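Local coordinates for orotate phosphoribosyltransferase (Aeropyrum pernix, PDB 2YZK), which probably catalyses the magnesium-dependent transfer of ribosyl phosphate from 5-phosphoribose 1-diphosphate to orotate, forming orotidine monophosphate in de novo pyrimidine synthesis, at residues K106-V111 with V136-V141. Residues are numbered along the deposited sequence; the frame is centred on the assembly and turned at random.
Sequences KGRVVV and VGTALV
V111 joins its backbone to 136-141 on both sides of its own CA: its N donates to T138 O (3.3 Å), and its O receives the shorter bond from L140 N (2.8 Å), so that the two bonds flank A139, the parallel pattern. Farther back the strands, inclined at 29°, are bridged by water, which donates to V109 O and accepts from G137 N, each at 2.8 Å; the 4.4 Å between V109 O and G137 N is too long for a direct bond. The R108 chain, extended as far as NE, brings its guanidinium close to this water, which lies over one face, offset toward the rim.

One face of the sheet, formed here by V109, V111, V136 and A139, is apolar. A V111 chi1 of -67° turns CG1 anti to the carbonyl carbon and leaves CG2 between N and C, facing A139; V111 CG2 lies a tight 3.4 Å from A139 CA, and V111 CG1 meets V136 CG2 at 4.1 Å. This pair belongs to the central parallel sheet of the type I phosphoribosyltransferase fold, and helix 120-131, within the beta-alpha-beta crossover between the two strands, covers this face through I122, I126 and L129. Strand 108-113 runs on to D113, predicted to bind 5-phosphoribose 1-diphosphate in a site shared between the subunits of the dimer.

On the other face V110 CG1 rests 4.2 Å from L140 CB, L140 packs against helix 38-58, and T138 OG1 is hydrogen-bonded to OD1 of D55 on the same helix.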
loop_
_atom_site.group_PDB
_atom_site.type_symbol
_atom_site.label_atom_id
_atom_site.label_comp_id
_atom_site.label_asym_id
_atom_site.label_seq_id
_atom_site.Cartn_x
_atom_site.Cartn_y
_atom_site.Cartn_z
ATOM N N LYS A 106 3.626 -10.476 -17.222
ATOM C CA LYS A 106 4.644 -11.467 -16.887
ATOM C C LYS A 106 6.010 -10.932 -17.284
ATOM O O LYS A 106 6.166 -10.337 -18.355
ATOM C CB LYS A 106 4.381 -12.778 -17.634
ATOM C CG LYS A 106 3.474 -13.757 -16.910
ATOM C CD LYS A 106 2.188 -13.106 -16.446
ATOM C CE LYS A 106 1.298 -14.117 -15.746
ATOM N NZ LYS A 106 0.119 -13.465 -15.133
ATOM N N GLY A 107 6.996 -11.149 -16.419
ATOM C CA GLY A 107 8.339 -10.677 -16.687
ATOM C C GLY A 107 9.164 -10.710 -15.419
ATOM O O GLY A 107 8.757 -11.305 -14.421
ATOM N N ARG A 108 10.323 -10.068 -15.449
ATOM C CA ARG A 108 11.200 -10.039 -14.290
ATOM C C ARG A 108 10.784 -8.917 -13.345
ATOM O O ARG A 108 10.595 -7.779 -13.769
ATOM C CB ARG A 108 12.653 -9.841 -14.734
ATOM C CG ARG A 108 13.663 -9.946 -13.597
ATOM C CD ARG A 108 15.081 -9.656 -14.074
ATOM N NE ARG A 108 16.043 -9.732 -12.976
ATOM C CZ ARG A 108 16.441 -10.866 -12.406
ATOM N NH1 ARG A 108 15.966 -12.031 -12.830
ATOM N NH2 ARG A 108 17.311 -10.834 -11.403
ATOM N N VAL A 109 10.642 -9.241 -12.066
ATOM C CA VAL A 109 10.239 -8.244 -11.082
ATOM C C VAL A 109 11.176 -8.205 -9.882
ATOM O O VAL A 109 12.015 -9.086 -9.699
ATOM C CB VAL A 109 8.816 -8.534 -10.555
ATOM C CG1 VAL A 109 7.854 -8.693 -11.711
ATOM C CG2 VAL A 109 8.828 -9.784 -9.682
ATOM N N VAL A 110 11.023 -7.166 -9.070
ATOM C CA VAL A 110 11.796 -7.015 -7.846
ATOM C C VAL A 110 10.759 -6.903 -6.737
ATOM O O VAL A 110 9.797 -6.144 -6.864
ATOM C CB VAL A 110 12.658 -5.735 -7.854
ATOM C CG1 VAL A 110 13.272 -5.507 -6.479
ATOM C CG2 VAL A 110 13.760 -5.859 -8.897
ATOM N N VAL A 111 10.930 -7.674 -5.666
ATOM C CA VAL A 111 9.991 -7.613 -4.552
ATOM C C VAL A 111 10.505 -6.619 -3.523
ATOM O O VAL A 111 11.714 -6.493 -3.318
ATOM C CB VAL A 111 9.800 -8.983 -3.877
ATOM C CG1 VAL A 111 9.108 -9.926 -4.829
ATOM C CG2 VAL A 111 11.133 -9.553 -3.455
ATOM N N VAL A 136 11.995 -13.657 -10.464
ATOM C CA VAL A 136 12.473 -12.734 -9.448
ATOM C C VAL A 136 13.742 -13.249 -8.784
ATOM O O VAL A 136 13.802 -14.396 -8.337
ATOM C CB VAL A 136 11.374 -12.489 -8.378
ATOM C CG1 VAL A 136 10.807 -13.810 -7.887
ATOM C CG2 VAL A 136 11.940 -11.691 -7.222
ATOM N N GLY A 137 14.762 -12.398 -8.734
ATOM C CA GLY A 137 16.018 -12.796 -8.121
ATOM C C GLY A 137 16.526 -11.786 -7.115
ATOM O O GLY A 137 17.583 -11.978 -6.518
ATOM N N THR A 138 15.770 -10.710 -6.924
ATOM C CA THR A 138 16.159 -9.658 -5.995
ATOM C C THR A 138 15.011 -9.233 -5.084
ATOM O O THR A 138 13.875 -9.069 -5.535
ATOM C CB THR A 138 16.640 -8.406 -6.765
ATOM O OG1 THR A 138 17.764 -8.751 -7.585
ATOM C CG2 THR A 138 17.031 -7.292 -5.799
ATOM N N ALA A 139 15.324 -9.071 -3.801
ATOM C CA ALA A 139 14.366 -8.617 -2.797
ATOM C C ALA A 139 15.019 -7.373 -2.204
ATOM O O ALA A 139 16.196 -7.392 -1.835
ATOM C CB ALA A 139 14.154 -9.679 -1.721
ATOM N N LEU A 140 14.248 -6.296 -2.120
ATOM C CA LEU A 140 14.747 -5.026 -1.632
ATOM C C LEU A 140 13.985 -4.577 -0.393
ATOM O O LEU A 140 12.759 -4.576 -0.385
ATOM C CB LEU A 140 14.607 -3.994 -2.758
ATOM C CG LEU A 140 14.784 -2.511 -2.451
ATOM C CD1 LEU A 140 16.218 -2.249 -2.048
ATOM C CD2 LEU A 140 14.400 -1.693 -3.684
ATOM N N VAL A 141 14.719 -4.211 0.655
ATOM C CA VAL A 141 14.102 -3.744 1.891
ATOM C C VAL A 141 14.842 -2.519 2.418
ATOM O O VAL A 141 15.964 -2.232 2.004
ATOM C CB VAL A 141 14.107 -4.831 3.002
ATOM C CG1 VAL A 141 13.404 -6.086 2.512
ATOM C CG2 VAL A 141 15.533 -5.149 3.427
HETATM O O HOH W 1 14.724 -9.676 -9.556
#